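Local structure of peptidyl tryptophan dihydroxylase (Pseudomonas putida, 7CTQ) at residues Glu157-Asn163 / Trp196-Ala202; Ala217-Asp221 / Arg232-Ala237. The protein is an FAD-dependent monooxygenase that dihydroxylates a peptidyl tryptophan, a step essential for building the tryptophylquinone cofactor of quinohemoprotein amine dehydrogenase. One frame throughout, in Å; residues are numbered along the deposited sequence.

The two contacts show how the chemistry of a fold changes from its sheet to its rim. Interaction 1 is a buried pairing of two antiparallel strands, held by a ladder of backbone hydrogen bonds, with one face turned to the flavin and the other to helix 208-220. Interaction 2 lies at the surface, its centre about 15 Å from that of interaction 1; there the end of the same helix meets an irregular loop through two arginines, a leucine and two bridging waters. Arg219 joins them, since its CG packs at 3.4 Å from CD2 of Trp196 while its guanidinium faces the loop.

Interaction 1: Glu157-Asn163 / Trp196-Ala202; sequences ETVSLLN and WQVTLDA. With FAD (flavin-adenine dinucleotide), chain C.
Ser160 and Thr199 face each other across an antiparallel beta ladder, strands 158-163 and 196-201, in the mixed sheet beside the flavin of this FAD-dependent monooxygenase. They form a non-hydrogen-bonded pair, and their hydroxyls meet, Ser160 OG 3.0 Å from Thr199 OG1 in a hydrogen bond that either could donate. Both oxygens lie beside their own backbone N, which turns them to each other on the flavin-facing side; Ser160 OG has a further partner in Ser244. Next to them Thr158 and Thr199 press methyl on methyl, CG2 to CG2 at a tight 3.5 Å. Gln197 shares this face, its extended chain carrying OE1 to 3.5 Å from C6 of FAD, while Ser160 CB meets the flavin methyl C7M. Tyr195 OH holds OE1, and NE2 binds a hexanediol probably left from crystallisation. An alanine in place of Gln197 would probably leave Tyr195 OH without this acceptor and open a gap beside C6 and C7M at the dimethylbenzene end of the flavin. The opposite face is largely apolar. Leu161 and Leu200 touch crosswise there, CD1 against CD1, and Leu161 CB rests on Val198 CG1. At its end Asn163 and Trp196 run alongside each other, with amide and ring planes 24° apart, and Asn163 ND2 reaches on to Glu238 O. Backbone bonds in both directions join Val159 with Leu200, Leu161 with Val198 and Asn163 with Trp196. Beyond the ladder Ala202 tucks its CB against Val159 CG2, and its N donates to Glu157 O over 3.1 Å, arriving from above the carbonyl plane, 49° out of it.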
# COMPACT_ATOMS: atom_id res chain seq x y z
N GLU A 157 -14.63 5.24 9.54
CA GLU A 157 -14.94 3.82 9.41
C GLU A 157 -15.68 3.56 8.10
O GLU A 157 -16.69 4.20 7.80
CB GLU A 157 -15.79 3.35 10.59
CG GLU A 157 -15.65 1.86 10.84
CD GLU A 157 -14.24 1.47 11.23
OE1 GLU A 157 -13.55 2.26 11.93
OE2 GLU A 157 -13.80 0.37 10.82
N THR A 158 -15.16 2.61 7.32
CA THR A 158 -15.61 2.43 5.94
C THR A 158 -15.78 0.95 5.65
O THR A 158 -14.95 0.12 6.05
CB THR A 158 -14.59 3.05 4.97
OG1 THR A 158 -14.33 4.41 5.35
CG2 THR A 158 -15.12 3.05 3.56
N VAL A 159 -16.85 0.61 4.93
CA VAL A 159 -17.14 -0.77 4.56
C VAL A 159 -17.35 -0.84 3.05
O VAL A 159 -17.97 0.04 2.45
CB VAL A 159 -18.36 -1.34 5.33
CG1 VAL A 159 -18.76 -2.69 4.80
CG2 VAL A 159 -18.03 -1.48 6.80
N SER A 160 -16.79 -1.88 2.44
CA SER A 160 -17.01 -2.15 1.03
C SER A 160 -17.86 -3.41 0.95
O SER A 160 -17.47 -4.45 1.49
CB SER A 160 -15.68 -2.30 0.28
OG SER A 160 -14.99 -1.04 0.24
N LEU A 161 -19.04 -3.30 0.34
CA LEU A 161 -19.95 -4.43 0.17
C LEU A 161 -19.84 -4.94 -1.26
O LEU A 161 -19.92 -4.16 -2.21
CB LEU A 161 -21.39 -4.04 0.46
CG LEU A 161 -21.70 -3.34 1.79
CD1 LEU A 161 -23.16 -2.92 1.80
CD2 LEU A 161 -21.38 -4.26 2.96
N LEU A 162 -19.69 -6.26 -1.41
CA LEU A 162 -19.35 -6.86 -2.68
C LEU A 162 -20.41 -7.88 -3.10
O LEU A 162 -20.84 -8.71 -2.29
CB LEU A 162 -17.97 -7.52 -2.58
CG LEU A 162 -17.69 -8.58 -3.64
CD1 LEU A 162 -17.29 -7.92 -4.94
CD2 LEU A 162 -16.62 -9.53 -3.16
N ASN A 163 -20.83 -7.81 -4.36
CA ASN A 163 -21.65 -8.85 -4.99
C ASN A 163 -20.83 -9.52 -6.08
O ASN A 163 -20.17 -8.83 -6.88
CB ASN A 163 -22.93 -8.28 -5.58
CG ASN A 163 -24.06 -8.15 -4.56
OD1 ASN A 163 -24.87 -7.24 -4.65
ND2 ASN A 163 -24.13 -9.08 -3.61
N TRP A 196 -19.27 -6.40 -8.22
CA TRP A 196 -19.79 -5.08 -7.88
C TRP A 196 -19.51 -4.82 -6.42
O TRP A 196 -19.79 -5.66 -5.56
CB TRP A 196 -21.29 -4.97 -8.17
CG TRP A 196 -21.97 -3.67 -7.79
CD1 TRP A 196 -22.15 -2.58 -8.59
CD2 TRP A 196 -22.58 -3.36 -6.54
NE1 TRP A 196 -22.84 -1.60 -7.91
CE2 TRP A 196 -23.12 -2.06 -6.64
CE3 TRP A 196 -22.74 -4.06 -5.33
CZ2 TRP A 196 -23.80 -1.45 -5.59
CZ3 TRP A 196 -23.40 -3.44 -4.29
CH2 TRP A 196 -23.92 -2.16 -4.43
N GLN A 197 -18.94 -3.65 -6.13
CA GLN A 197 -18.45 -3.33 -4.80
C GLN A 197 -18.75 -1.88 -4.51
O GLN A 197 -18.34 -0.99 -5.25
CB GLN A 197 -16.95 -3.63 -4.70
CG GLN A 197 -16.15 -2.70 -3.81
CD GLN A 197 -14.70 -2.65 -4.23
OE1 GLN A 197 -14.01 -3.68 -4.23
NE2 GLN A 197 -14.24 -1.46 -4.62
N VAL A 198 -19.52 -1.65 -3.45
CA VAL A 198 -19.94 -0.30 -3.10
C VAL A 198 -19.26 0.03 -1.78
O VAL A 198 -19.15 -0.82 -0.89
CB VAL A 198 -21.47 -0.15 -3.01
CG1 VAL A 198 -22.05 -0.94 -1.83
CG2 VAL A 198 -21.84 1.32 -2.94
N THR A 199 -18.76 1.25 -1.69
CA THR A 199 -18.00 1.71 -0.54
C THR A 199 -18.82 2.77 0.18
O THR A 199 -19.30 3.72 -0.45
CB THR A 199 -16.64 2.26 -1.00
OG1 THR A 199 -15.88 1.17 -1.54
CG2 THR A 199 -15.87 2.88 0.19
N LEU A 200 -19.03 2.56 1.47
CA LEU A 200 -19.95 3.36 2.25
C LEU A 200 -19.39 3.54 3.64
O LEU A 200 -18.49 2.81 4.07
CB LEU A 200 -21.34 2.70 2.35
CG LEU A 200 -22.03 2.23 1.08
CD1 LEU A 200 -22.97 1.07 1.40
CD2 LEU A 200 -22.79 3.39 0.46
N ASP A 201 -19.97 4.49 4.36
CA ASP A 201 -19.72 4.59 5.80
C ASP A 201 -20.26 3.35 6.50
O ASP A 201 -21.32 2.82 6.14
CB ASP A 201 -20.38 5.85 6.35
CG ASP A 201 -19.54 6.51 7.42
OD1 ASP A 201 -19.50 5.98 8.56
OD2 ASP A 201 -18.91 7.54 7.11
N ALA A 202 -19.50 2.85 7.49
CA ALA A 202 -19.94 1.65 8.20
C ALA A 202 -21.22 1.86 8.99
O ALA A 202 -21.94 0.89 9.24
CB ALA A 202 -18.83 1.15 9.12
PA FAD C . -2.93 -9.43 0.64
O1A FAD C . -2.89 -9.17 -0.81
O2A FAD C . -4.34 -9.37 1.22
O5B FAD C . -2.16 -10.76 0.94
C5B FAD C . -2.36 -11.48 2.17
C4B FAD C . -2.15 -12.94 1.84
O4B FAD C . -2.11 -13.69 3.07
C3B FAD C . -3.23 -13.59 0.97
O3B FAD C . -2.64 -14.50 0.05
C2B FAD C . -4.13 -14.29 2.00
O2B FAD C . -4.78 -15.45 1.49
C1B FAD C . -3.09 -14.71 3.04
N9A FAD C . -3.57 -14.94 4.40
C8A FAD C . -4.53 -14.26 5.10
N7A FAD C . -4.73 -14.71 6.32
C5A FAD C . -3.87 -15.79 6.40
C6A FAD C . -3.61 -16.72 7.43
N6A FAD C . -4.21 -16.71 8.61
N1A FAD C . -2.67 -17.68 7.20
C2A FAD C . -2.06 -17.69 6.01
N3A FAD C . -2.23 -16.87 4.98
C4A FAD C . -3.15 -15.93 5.23
N1 FAD C . -5.77 -2.53 -4.80
C2 FAD C . -5.60 -2.23 -6.13
O2 FAD C . -4.48 -2.12 -6.63
N3 FAD C . -6.70 -2.06 -6.94
C4 FAD C . -8.02 -2.16 -6.54
O4 FAD C . -8.92 -1.99 -7.36
C4X FAD C . -8.19 -2.47 -5.14
N5 FAD C . -9.41 -2.57 -4.68
C5X FAD C . -9.58 -2.87 -3.34
C6 FAD C . -10.87 -2.98 -2.83
C7 FAD C . -11.09 -3.26 -1.48
C7M FAD C . -12.50 -3.37 -0.97
C8 FAD C . -10.00 -3.43 -0.62
C8M FAD C . -10.20 -3.75 0.84
C9 FAD C . -8.71 -3.33 -1.13
C9A FAD C . -8.49 -3.05 -2.47
N10 FAD C . -7.19 -2.94 -3.01
C10 FAD C . -7.00 -2.64 -4.34
C1' FAD C . -6.02 -3.07 -2.14
C2' FAD C . -5.27 -4.39 -2.29
O2' FAD C . -6.15 -5.50 -2.19
C3' FAD C . -4.22 -4.46 -1.18
O3' FAD C . -3.53 -3.21 -1.16
C4' FAD C . -3.18 -5.57 -1.32
O4' FAD C . -3.79 -6.79 -1.75
C5' FAD C . -2.44 -5.77 -0.03
O5' FAD C . -1.35 -6.68 -0.26
P FAD C . -0.79 -7.58 0.88
O1P FAD C . -0.30 -6.64 1.99
O2P FAD C . 0.19 -8.56 0.34
O3P FAD C . -2.09 -8.33 1.42

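Interaction 2: Ala217-Asp221 / Arg232-Ala237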
# COMPACT_ATOMS: atom_id res chain seq x y z
N ALA A 217 -31.00 -3.90 -3.84
CA ALA A 217 -31.69 -2.65 -4.15
C ALA A 217 -30.74 -1.62 -4.75
O ALA A 217 -31.13 -0.87 -5.66
CB ALA A 217 -32.37 -2.09 -2.90
N ARG A 218 -29.49 -1.54 -4.26
CA ARG A 218 -28.54 -0.58 -4.81
C ARG A 218 -28.16 -0.93 -6.24
O ARG A 218 -28.11 -0.05 -7.11
CB ARG A 218 -27.29 -0.50 -3.92
CG ARG A 218 -27.48 0.39 -2.70
CD ARG A 218 -26.14 0.83 -2.11
NE ARG A 218 -26.31 1.59 -0.88
CZ ARG A 218 -26.26 2.92 -0.81
NH1 ARG A 218 -26.03 3.66 -1.89
NH2 ARG A 218 -26.45 3.51 0.36
N ARG A 219 -27.89 -2.21 -6.51
CA ARG A 219 -27.60 -2.62 -7.89
C ARG A 219 -28.80 -2.39 -8.80
O ARG A 219 -28.65 -1.91 -9.93
CB ARG A 219 -27.16 -4.09 -7.92
CG ARG A 219 -25.81 -4.32 -7.30
CD ARG A 219 -25.55 -5.79 -7.11
NE ARG A 219 -25.53 -6.46 -8.39
CZ ARG A 219 -25.92 -7.70 -8.60
NH1 ARG A 219 -26.37 -8.47 -7.61
NH2 ARG A 219 -25.85 -8.17 -9.83
N ALA A 220 -30.00 -2.70 -8.31
CA ALA A 220 -31.20 -2.48 -9.12
C ALA A 220 -31.43 -1.00 -9.43
O ALA A 220 -32.13 -0.68 -10.39
CB ALA A 220 -32.43 -3.04 -8.40
N ASP A 221 -30.87 -0.10 -8.63
CA ASP A 221 -31.09 1.32 -8.83
C ASP A 221 -30.09 1.96 -9.77
O ASP A 221 -30.20 3.15 -10.06
CB ASP A 221 -31.07 2.04 -7.47
CG ASP A 221 -32.28 1.71 -6.60
OD1 ASP A 221 -33.18 0.95 -7.04
OD2 ASP A 221 -32.33 2.22 -5.45
N ARG A 232 -28.04 -10.05 -13.90
CA ARG A 232 -27.59 -9.40 -12.68
C ARG A 232 -27.60 -10.31 -11.45
O ARG A 232 -26.91 -9.99 -10.47
CB ARG A 232 -28.45 -8.16 -12.41
CG ARG A 232 -28.25 -7.05 -13.44
CD ARG A 232 -29.27 -5.95 -13.24
NE ARG A 232 -30.60 -6.38 -13.67
CZ ARG A 232 -31.71 -5.67 -13.50
NH1 ARG A 232 -31.67 -4.50 -12.88
NH2 ARG A 232 -32.88 -6.15 -13.94
N ALA A 233 -28.31 -11.43 -11.49
CA ALA A 233 -28.42 -12.35 -10.35
C ALA A 233 -28.71 -11.61 -9.05
O ALA A 233 -28.06 -11.81 -8.02
CB ALA A 233 -27.16 -13.21 -10.22
N LEU A 234 -29.72 -10.74 -9.10
CA LEU A 234 -30.03 -9.89 -7.96
C LEU A 234 -30.36 -10.69 -6.71
O LEU A 234 -30.07 -10.23 -5.60
CB LEU A 234 -31.19 -8.96 -8.33
CG LEU A 234 -30.83 -7.88 -9.36
CD1 LEU A 234 -32.04 -7.09 -9.80
CD2 LEU A 234 -29.76 -6.94 -8.79
N ALA A 235 -30.93 -11.88 -6.85
CA ALA A 235 -31.26 -12.64 -5.65
C ALA A 235 -30.14 -13.57 -5.20
O ALA A 235 -29.93 -13.74 -3.99
CB ALA A 235 -32.54 -13.46 -5.87
N SER A 236 -29.41 -14.19 -6.13
CA SER A 236 -28.50 -15.27 -5.78
C SER A 236 -27.03 -14.86 -5.72
O SER A 236 -26.20 -15.69 -5.36
CB SER A 236 -28.65 -16.44 -6.77
OG SER A 236 -28.12 -16.10 -8.04
N ALA A 237 -26.70 -13.62 -6.08
CA ALA A 237 -25.30 -13.19 -6.04
C ALA A 237 -24.72 -13.38 -4.64
O ALA A 237 -25.38 -13.11 -3.64
CB ALA A 237 -25.18 -11.72 -6.45
O HOH W 1 -27.89 -8.51 -5.32
O HOH W 2 -29.63 -2.59 -12.51
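Leu234 lays its CD2 methyl over the centre of the Arg219 guanidinium, 3.9 Å above the plane, the two side chains running antiparallel past one another. The Arg219 chain is extended as far as CD and then bends (chi3 63°), which swings the guanidinium in among the loop residues. Its edge faces the carbonyl of Ala233, while Ala237 CB lies 3.7 Å from NH1; the exact seating of its NH2 end against the Arg232 carbonyl is doubtful in the model. Leu234 serves a second arginine as well, since its CD1 sits over the centre of the Arg232 guanidinium, so this one leucine packs against both guanidinium groups.

Two waters widen the contact. One accepts a weak hydrogen bond from Arg219 NH1 and donates to Leu234 O at 2.8 Å; the other accepts from Arg232 NH1 and donates to Arg219 O, tying the loop to the last turn of the helix. Outward, Trp165 makes a cation-pi contact with Arg219, and Asn163 of the sheet packs against the same side chain. The contact thus joins the C-terminal end of helix 208-220 to the loop between helix 223-228 and strand 238-243, beside strands 158-166 and 193-201.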